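Side-chain contacts in xylulose kinase (Escherichia coli, PDB 2ITM), which phosphorylates D-xylulose to D-xylulose 5-phosphate with ATP, working as a homodimer of the FGGY carbohydrate kinase family: residues I3-G8 and V12-L17; G72-M77 and N234-V239; G210-L213 and A219-M222. All coordinates share one frame; numbering follows the deposited sequence.

Overall arrangement
All three contacts attach to one six-stranded sheet of the N-terminal domain. Contact 1 is the first hairpin; contact 2 sets strand 70-75, which flanks strand 2-7 on the side away from strand 11-17, against helix 233-241, their centres about 10 Å apart. Between the contacts, Ile5 O is 2.7 Å from Ala74 N, a probable hydrogen bond. The substrate is held at contact 2 by Met77 N, while the Asp6 side chain of contact 1 is about 8 Å from it and about 4 Å from that of Asp233, the probable proton acceptor. Contact 3, centred about 21 Å from contact 2, lies at an outermost strand, 208-211, and touches contact 1 through Met222 CE and Ile3 CG1 (4.2 Å).

Contact 1: I3-G8 and V12-L17; sequences IGIDLG and VKVILL
The N-terminal beta hairpin of the actin-like ATPase fold is built here, strand 2-7 pairing with strand 11-17 from Ile3 opposite Leu16 to Leu7 opposite Val12. The segment axes come within 4.7 Å and run at 170°, so the pairing is almost exactly antiparallel. Gly4 with Ile15 and Asp6 with Lys13 are the hydrogen-bonded pairs, each closed by two bonds. The Asp6 N to Lys13 O bond measures 2.8 Å and is nearly straight, 172° at the hydrogen, whereas Gly4 N reaches Ile15 O at 3.2 Å from a position tilted off the carbonyl plane. From the non-hydrogen-bonded pairs, CA-H groups approach the same carbonyls, as Val14 CA does Gly4 O at 3.3 Å.

Ile3, Ile5, Leu7, Val12, Val14 and Leu16 share one face, and helix 45-62 packs on it through Met56, Leu59 and Trp48. Ile5 and Val14 stand side by side, pointing the same way; Ile5 CG1, anti to its carbonyl carbon (chi1 -53°), lies 4.1 Å from Val14 CG1. On the other face, Gly4 has no side chain where Ile15 packs, and Ile15 CG1 lies against its backbone, 3.8 Å from Gly4 O. Asp6, inferred to matter for activity, also projects from this face and touches Pro424 and Ala425 of helix 424-436, while Lys13 NZ turns away to hydrogen-bond Val422 O. The first hairpin of actin-like ATPases approaches the nucleotide phosphates, a role consistent with this placement. At the turn end, Leu7 crosses Val12 obliquely and brings CD2 to 3.6 Å from Val12 CG1.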
loop_
_atom_site.group_PDB
_atom_site.type_symbol
_atom_site.label_atom_id
_atom_site.label_comp_id
_atom_site.label_asym_id
_atom_site.label_seq_id
_atom_site.Cartn_x
_atom_site.Cartn_y
_atom_site.Cartn_z
ATOM N N ILE A 3 45.604 -17.802 2.033
ATOM C CA ILE A 3 44.659 -16.983 2.785
ATOM C C ILE A 3 43.973 -15.949 1.896
ATOM O O ILE A 3 44.614 -15.266 1.111
ATOM C CB ILE A 3 45.359 -16.271 3.957
ATOM C CG1 ILE A 3 45.950 -17.270 4.938
ATOM C CG2 ILE A 3 44.406 -15.318 4.659
ATOM C CD1 ILE A 3 44.937 -17.956 5.759
ATOM N N GLY A 4 42.660 -15.845 2.052
ATOM C CA GLY A 4 41.910 -14.697 1.606
ATOM C C GLY A 4 41.243 -13.954 2.743
ATOM O O GLY A 4 40.611 -14.556 3.598
ATOM N N ILE A 5 41.418 -12.638 2.748
ATOM C CA ILE A 5 40.726 -11.738 3.658
ATOM C C ILE A 5 39.710 -10.875 2.921
ATOM O O ILE A 5 40.015 -10.290 1.892
ATOM C CB ILE A 5 41.716 -10.828 4.364
ATOM C CG1 ILE A 5 42.824 -11.630 5.031
ATOM C CG2 ILE A 5 41.011 -9.967 5.371
ATOM C CD1 ILE A 5 44.009 -10.806 5.400
ATOM N N ASP A 6 38.509 -10.784 3.474
ATOM C CA ASP A 6 37.496 -9.858 2.984
ATOM C C ASP A 6 37.068 -8.873 4.054
ATOM O O ASP A 6 36.398 -9.225 5.014
ATOM C CB ASP A 6 36.295 -10.605 2.426
ATOM C CG ASP A 6 35.183 -9.682 1.981
ATOM O OD1 ASP A 6 34.027 -10.000 2.265
ATOM O OD2 ASP A 6 35.365 -8.636 1.342
ATOM N N LEU A 7 37.490 -7.632 3.878
ATOM C CA LEU A 7 37.056 -6.526 4.699
ATOM C C LEU A 7 35.718 -6.021 4.207
ATOM O O LEU A 7 35.646 -5.205 3.299
ATOM C CB LEU A 7 38.098 -5.407 4.648
ATOM C CG LEU A 7 38.378 -4.589 5.883
ATOM C CD1 LEU A 7 38.988 -3.274 5.528
ATOM C CD2 LEU A 7 37.145 -4.388 6.696
ATOM N N GLY A 8 34.659 -6.518 4.817
ATOM C CA GLY A 8 33.329 -6.054 4.522
ATOM C C GLY A 8 32.957 -4.826 5.298
ATOM O O GLY A 8 33.787 -4.211 5.948
ATOM N N VAL A 12 34.650 -8.680 9.079
ATOM C CA VAL A 12 35.693 -9.335 8.305
ATOM C C VAL A 12 35.593 -10.845 8.251
ATOM O O VAL A 12 35.253 -11.503 9.219
ATOM C CB VAL A 12 37.101 -8.934 8.738
ATOM C CG1 VAL A 12 37.288 -7.461 8.659
ATOM C CG2 VAL A 12 37.403 -9.425 10.133
ATOM N N LYS A 13 35.894 -11.383 7.082
ATOM C CA LYS A 13 35.967 -12.810 6.894
ATOM C C LYS A 13 37.345 -13.199 6.395
ATOM O O LYS A 13 37.863 -12.597 5.472
ATOM C CB LYS A 13 34.889 -13.263 5.927
ATOM C CG LYS A 13 34.891 -14.745 5.648
ATOM C CD LYS A 13 33.940 -15.090 4.537
ATOM C CE LYS A 13 32.997 -16.192 4.930
ATOM N NZ LYS A 13 32.187 -16.654 3.791
ATOM N N VAL A 14 37.954 -14.202 7.036
ATOM C CA VAL A 14 39.174 -14.819 6.559
ATOM C C VAL A 14 38.983 -16.292 6.260
ATOM O O VAL A 14 38.292 -16.995 6.983
ATOM C CB VAL A 14 40.351 -14.625 7.535
ATOM C CG1 VAL A 14 40.471 -13.179 7.961
ATOM C CG2 VAL A 14 40.215 -15.522 8.742
ATOM N N ILE A 15 39.598 -16.746 5.178
ATOM C CA ILE A 15 39.548 -18.145 4.793
ATOM C C ILE A 15 40.912 -18.761 4.535
ATOM O O ILE A 15 41.874 -18.066 4.196
ATOM C CB ILE A 15 38.649 -18.352 3.572
ATOM C CG1 ILE A 15 39.303 -17.828 2.303
ATOM C CG2 ILE A 15 37.265 -17.767 3.805
ATOM C CD1 ILE A 15 38.630 -18.302 1.057
ATOM N N LEU A 16 40.971 -20.074 4.676
ATOM C CA LEU A 16 42.166 -20.844 4.405
ATOM C C LEU A 16 41.902 -21.810 3.275
ATOM O O LEU A 16 41.095 -22.719 3.451
ATOM C CB LEU A 16 42.554 -21.592 5.654
ATOM C CG LEU A 16 44.004 -21.933 5.956
ATOM C CD1 LEU A 16 44.135 -23.338 6.424
ATOM C CD2 LEU A 16 44.968 -21.629 4.861
ATOM N N LEU A 17 42.588 -21.634 2.154
ATOM C CA LEU A 17 42.452 -22.532 1.020
ATOM C C LEU A 17 43.590 -23.520 1.011
ATOM O O LEU A 17 44.726 -23.164 1.271
ATOM C CB LEU A 17 42.488 -21.758 -0.294
ATOM C CG LEU A 17 41.283 -21.070 -0.919
ATOM C CD1 LEU A 17 41.525 -20.889 -2.383
ATOM C CD2 LEU A 17 40.010 -21.845 -0.683
#

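Contact 2: G72-M77 and N234-V239; sequences GIAGQM and NAAGAV. With XUL (D-xylulose), chain C.
The carboxamide of Asn234 is the flat group here, and its neighbours from Met77 and the sugar gather at the nitrogen end. Met77 SD lies 3.4 Å from Asn234 ND2, and C3 of D-xylulose is 3.1 Å from the same nitrogen, a tight approach; both sit off the amide plane on the same side. Neither is a hydrogen bond; both are close packing at the nitrogen. The Met77 and Asn234 side chains cross at about a right angle. Met77 starts with CG anti to its carbonyl carbon and then bends at the last torsion (chi3 72°), which folds the CE methyl back from the line of the chain.

The firm polar grip on the ligand comes from the backbone: Met77 N donates to O5 of D-xylulose at 2.8 Å, with 164° at the hydrogen. Asp233 OD2 and His78 NE2 also hydrogen-bond the sugar. Further back, Ala74 CB meets Ala236 CB at 3.6 Å, two methyl groups letting strand and helix come close, with CA atoms 6.3 Å apart. Beyond this joint, Gln76 and Met77 after the strand and Asn234 in the helix's first turn form part of the sugar pocket of the FGGY kinase N-terminal domain.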
loop_
_atom_site.group_PDB
_atom_site.type_symbol
_atom_site.label_atom_id
_atom_site.label_comp_id
_atom_site.label_asym_id
_atom_site.label_seq_id
_atom_site.Cartn_x
_atom_site.Cartn_y
_atom_site.Cartn_z
ATOM N N GLY A 72 45.901 -12.871 0.011
ATOM C CA GLY A 72 45.128 -11.881 -0.704
ATOM C C GLY A 72 44.109 -11.158 0.148
ATOM O O GLY A 72 43.627 -11.678 1.129
ATOM N N ILE A 73 43.787 -9.941 -0.263
ATOM C CA ILE A 73 42.747 -9.145 0.363
ATOM C C ILE A 73 41.697 -8.645 -0.624
ATOM O O ILE A 73 41.989 -8.359 -1.776
ATOM C CB ILE A 73 43.327 -7.963 1.167
ATOM C CG1 ILE A 73 43.851 -6.887 0.235
ATOM C CG2 ILE A 73 44.418 -8.412 2.071
ATOM C CD1 ILE A 73 45.128 -6.285 0.702
ATOM N N ALA A 74 40.469 -8.549 -0.139
ATOM C CA ALA A 74 39.422 -7.796 -0.796
ATOM C C ALA A 74 38.669 -6.935 0.216
ATOM O O ALA A 74 38.818 -7.122 1.414
ATOM C CB ALA A 74 38.442 -8.728 -1.481
ATOM N N GLY A 75 37.874 -6.001 -0.278
ATOM C CA GLY A 75 37.337 -4.947 0.554
ATOM C C GLY A 75 36.133 -4.207 0.013
ATOM O O GLY A 75 35.980 -4.023 -1.182
ATOM N N GLN A 76 35.283 -3.785 0.930
ATOM C CA GLN A 76 34.329 -2.728 0.680
ATOM C C GLN A 76 34.960 -1.578 -0.094
ATOM O O GLN A 76 35.994 -1.059 0.276
ATOM C CB GLN A 76 33.695 -2.243 1.990
ATOM C CG GLN A 76 34.666 -1.623 2.969
ATOM C CD GLN A 76 33.995 -0.828 4.074
ATOM O OE1 GLN A 76 33.396 0.199 3.827
ATOM N NE2 GLN A 76 34.122 -1.306 5.294
ATOM N N MET A 77 34.314 -1.201 -1.179
ATOM C CA MET A 77 34.893 -0.279 -2.134
ATOM C C MET A 77 34.707 1.172 -1.682
ATOM O O MET A 77 33.893 1.451 -0.827
ATOM C CB MET A 77 34.283 -0.510 -3.514
ATOM C CG MET A 77 34.370 -1.954 -4.010
ATOM S SD MET A 77 33.402 -2.278 -5.475
ATOM C CE MET A 77 34.358 -1.417 -6.661
ATOM N N ASN A 234 33.221 -6.631 -5.099
ATOM C CA ASN A 234 32.568 -7.142 -6.292
ATOM C C ASN A 234 33.511 -7.884 -7.231
ATOM O O ASN A 234 33.297 -9.042 -7.526
ATOM C CB ASN A 234 31.806 -6.045 -7.036
ATOM C CG ASN A 234 30.676 -5.464 -6.224
ATOM O OD1 ASN A 234 29.848 -6.176 -5.711
ATOM N ND2 ASN A 234 30.651 -4.162 -6.106
ATOM N N ALA A 235 34.558 -7.209 -7.686
ATOM C CA ALA A 235 35.489 -7.805 -8.629
ATOM C C ALA A 235 36.140 -9.067 -8.082
ATOM O O ALA A 235 36.277 -10.043 -8.786
ATOM C CB ALA A 235 36.525 -6.817 -9.072
ATOM N N ALA A 236 36.522 -9.039 -6.811
ATOM C CA ALA A 236 37.099 -10.212 -6.169
ATOM C C ALA A 236 36.127 -11.375 -6.075
ATOM O O ALA A 236 36.477 -12.493 -6.373
ATOM C CB ALA A 236 37.653 -9.871 -4.809
ATOM N N GLY A 237 34.910 -11.090 -5.642
ATOM C CA GLY A 237 33.804 -12.006 -5.778
ATOM C C GLY A 237 33.679 -12.658 -7.135
ATOM O O GLY A 237 33.556 -13.858 -7.232
ATOM N N ALA A 238 33.718 -11.847 -8.181
ATOM C CA ALA A 238 33.622 -12.344 -9.538
ATOM C C ALA A 238 34.751 -13.297 -9.855
ATOM O O ALA A 238 34.549 -14.283 -10.541
ATOM C CB ALA A 238 33.609 -11.214 -10.520
ATOM N N VAL A 239 35.943 -12.981 -9.372
ATOM C CA VAL A 239 37.075 -13.837 -9.628
ATOM C C VAL A 239 36.898 -15.198 -8.940
ATOM O O VAL A 239 37.269 -16.231 -9.493
ATOM C CB VAL A 239 38.396 -13.149 -9.171
ATOM C CG1 VAL A 239 39.506 -14.156 -9.050
ATOM C CG2 VAL A 239 38.804 -12.042 -10.172
HETATM C C1 XUL C . 29.492 0.079 -5.515
HETATM C C2 XUL C . 29.197 -1.291 -4.929
HETATM C C3 XUL C . 30.220 -1.922 -4.052
HETATM C C4 XUL C . 29.597 -1.973 -2.682
HETATM C C5 XUL C . 30.611 -2.199 -1.580
HETATM O O1 XUL C . 30.248 -0.028 -6.693
HETATM O O2 XUL C . 27.854 -1.671 -4.722
HETATM O O3 XUL C . 31.286 -1.021 -3.990
HETATM O O4 XUL C . 28.989 -0.722 -2.523
HETATM O O5 XUL C . 31.884 -2.248 -2.140
#

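Contact 3: G210-L213 and A219-M222; sequences GALL and AWGM
Trp220, whose indole borders Leu212 across this contact, has its one polar side-chain atom, NE1, hydrogen-bonded to Asp53 OD2 of helix 45-62. That bond ties the pyrrole end of the indole to the helix, and the benzene end meets apolar side chains; no hydrogen bond joins segments 210-213 and 219-222. Leu212 supplies both of its methyls: CD1 stands 4.4 Å from Trp220 CE3, and CD2 is equally far, 4.4 Å, from Trp220 CZ3. The approach of CD1 to the ring is oblique.

The closer partner of that methyl is Met222, with Leu212 CD1 3.7 Å from Met222 CG and 4.0 Å from Met222 SD. Leu212 and Met222 cross at about a right angle. In Met222, CG is set between the backbone N and the carbonyl carbon (chi1 57°), which gives the chain its direction, and the bend at chi3, -69°, brings CE back to 4.0 Å from Leu212 CD1. Met222 SD also lies 4.1 Å from Trp220 CE3. Met56 of helix 45-62 touches both Trp220 and Met222 and extends this apolar cluster.

The backbone brings the parts together over a short span of chain. Leu213 is the N-cap of helix 214-220, and at the far end Gly221, with a phi of 69°, closes a Schellman motif that turns the chain toward strand 226-232. Gly210 and Leu212 are then hydrogen-bonded through their backbones to Val227 and Val225. The result is an antiparallel strand pair with a helix inserted in its connection, at the edge of the sheet of the actin-like FGGY N-terminal domain.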
loop_
_atom_site.group_PDB
_atom_site.type_symbol
_atom_site.label_atom_id
_atom_site.label_comp_id
_atom_site.label_asym_id
_atom_site.label_seq_id
_atom_site.Cartn_x
_atom_site.Cartn_y
_atom_site.Cartn_z
ATOM N N GLY A 210 54.080 -6.691 -1.982
ATOM C CA GLY A 210 54.932 -6.758 -0.823
ATOM C C GLY A 210 54.756 -8.054 -0.077
ATOM O O GLY A 210 54.329 -9.053 -0.641
ATOM N N ALA A 211 55.090 -8.022 1.205
ATOM C CA ALA A 211 54.991 -9.176 2.064
ATOM C C ALA A 211 54.570 -8.758 3.459
ATOM O O ALA A 211 54.704 -7.604 3.825
ATOM C CB ALA A 211 56.293 -9.897 2.111
ATOM N N LEU A 212 54.044 -9.701 4.227
ATOM C CA LEU A 212 53.786 -9.458 5.633
ATOM C C LEU A 212 55.039 -8.999 6.336
ATOM O O LEU A 212 56.099 -9.567 6.166
ATOM C CB LEU A 212 53.236 -10.691 6.332
ATOM C CG LEU A 212 52.015 -11.405 5.784
ATOM C CD1 LEU A 212 51.647 -12.544 6.694
ATOM C CD2 LEU A 212 50.858 -10.472 5.584
ATOM N N LEU A 213 54.887 -7.961 7.139
ATOM C CA LEU A 213 55.863 -7.611 8.143
ATOM C C LEU A 213 56.120 -8.756 9.111
ATOM O O LEU A 213 55.205 -9.415 9.563
ATOM C CB LEU A 213 55.428 -6.358 8.896
ATOM C CG LEU A 213 55.121 -5.143 8.029
ATOM C CD1 LEU A 213 54.157 -4.249 8.704
ATOM C CD2 LEU A 213 56.384 -4.448 7.653
ATOM N N ALA A 219 52.920 -12.705 14.754
ATOM C CA ALA A 219 51.686 -12.644 15.499
ATOM C C ALA A 219 50.629 -13.605 14.984
ATOM O O ALA A 219 49.786 -14.048 15.741
ATOM C CB ALA A 219 51.160 -11.250 15.530
ATOM N N TRP A 220 50.684 -13.917 13.692
ATOM C CA TRP A 220 49.634 -14.675 13.024
ATOM C C TRP A 220 50.050 -16.123 12.787
ATOM O O TRP A 220 49.295 -16.919 12.268
ATOM C CB TRP A 220 49.251 -14.016 11.696
ATOM C CG TRP A 220 48.396 -12.779 11.812
ATOM C CD1 TRP A 220 47.843 -12.263 12.934
ATOM C CD2 TRP A 220 48.005 -11.915 10.748
ATOM N NE1 TRP A 220 47.129 -11.131 12.642
ATOM C CE2 TRP A 220 47.218 -10.895 11.301
ATOM C CE3 TRP A 220 48.240 -11.897 9.374
ATOM C CZ2 TRP A 220 46.670 -9.882 10.533
ATOM C CZ3 TRP A 220 47.697 -10.898 8.629
ATOM C CH2 TRP A 220 46.921 -9.907 9.201
ATOM N N GLY A 221 51.270 -16.447 13.185
ATOM C CA GLY A 221 51.792 -17.790 13.054
ATOM C C GLY A 221 52.032 -18.168 11.614
ATOM O O GLY A 221 51.669 -19.249 11.181
ATOM N N MET A 222 52.631 -17.255 10.868
ATOM C CA MET A 222 52.961 -17.539 9.494
ATOM C C MET A 222 54.285 -16.957 9.041
ATOM O O MET A 222 54.882 -16.151 9.732
ATOM C CB MET A 222 51.805 -17.179 8.551
ATOM C CG MET A 222 51.325 -15.754 8.602
ATOM S SD MET A 222 49.582 -15.564 8.185
ATOM C CE MET A 222 49.667 -15.980 6.459
#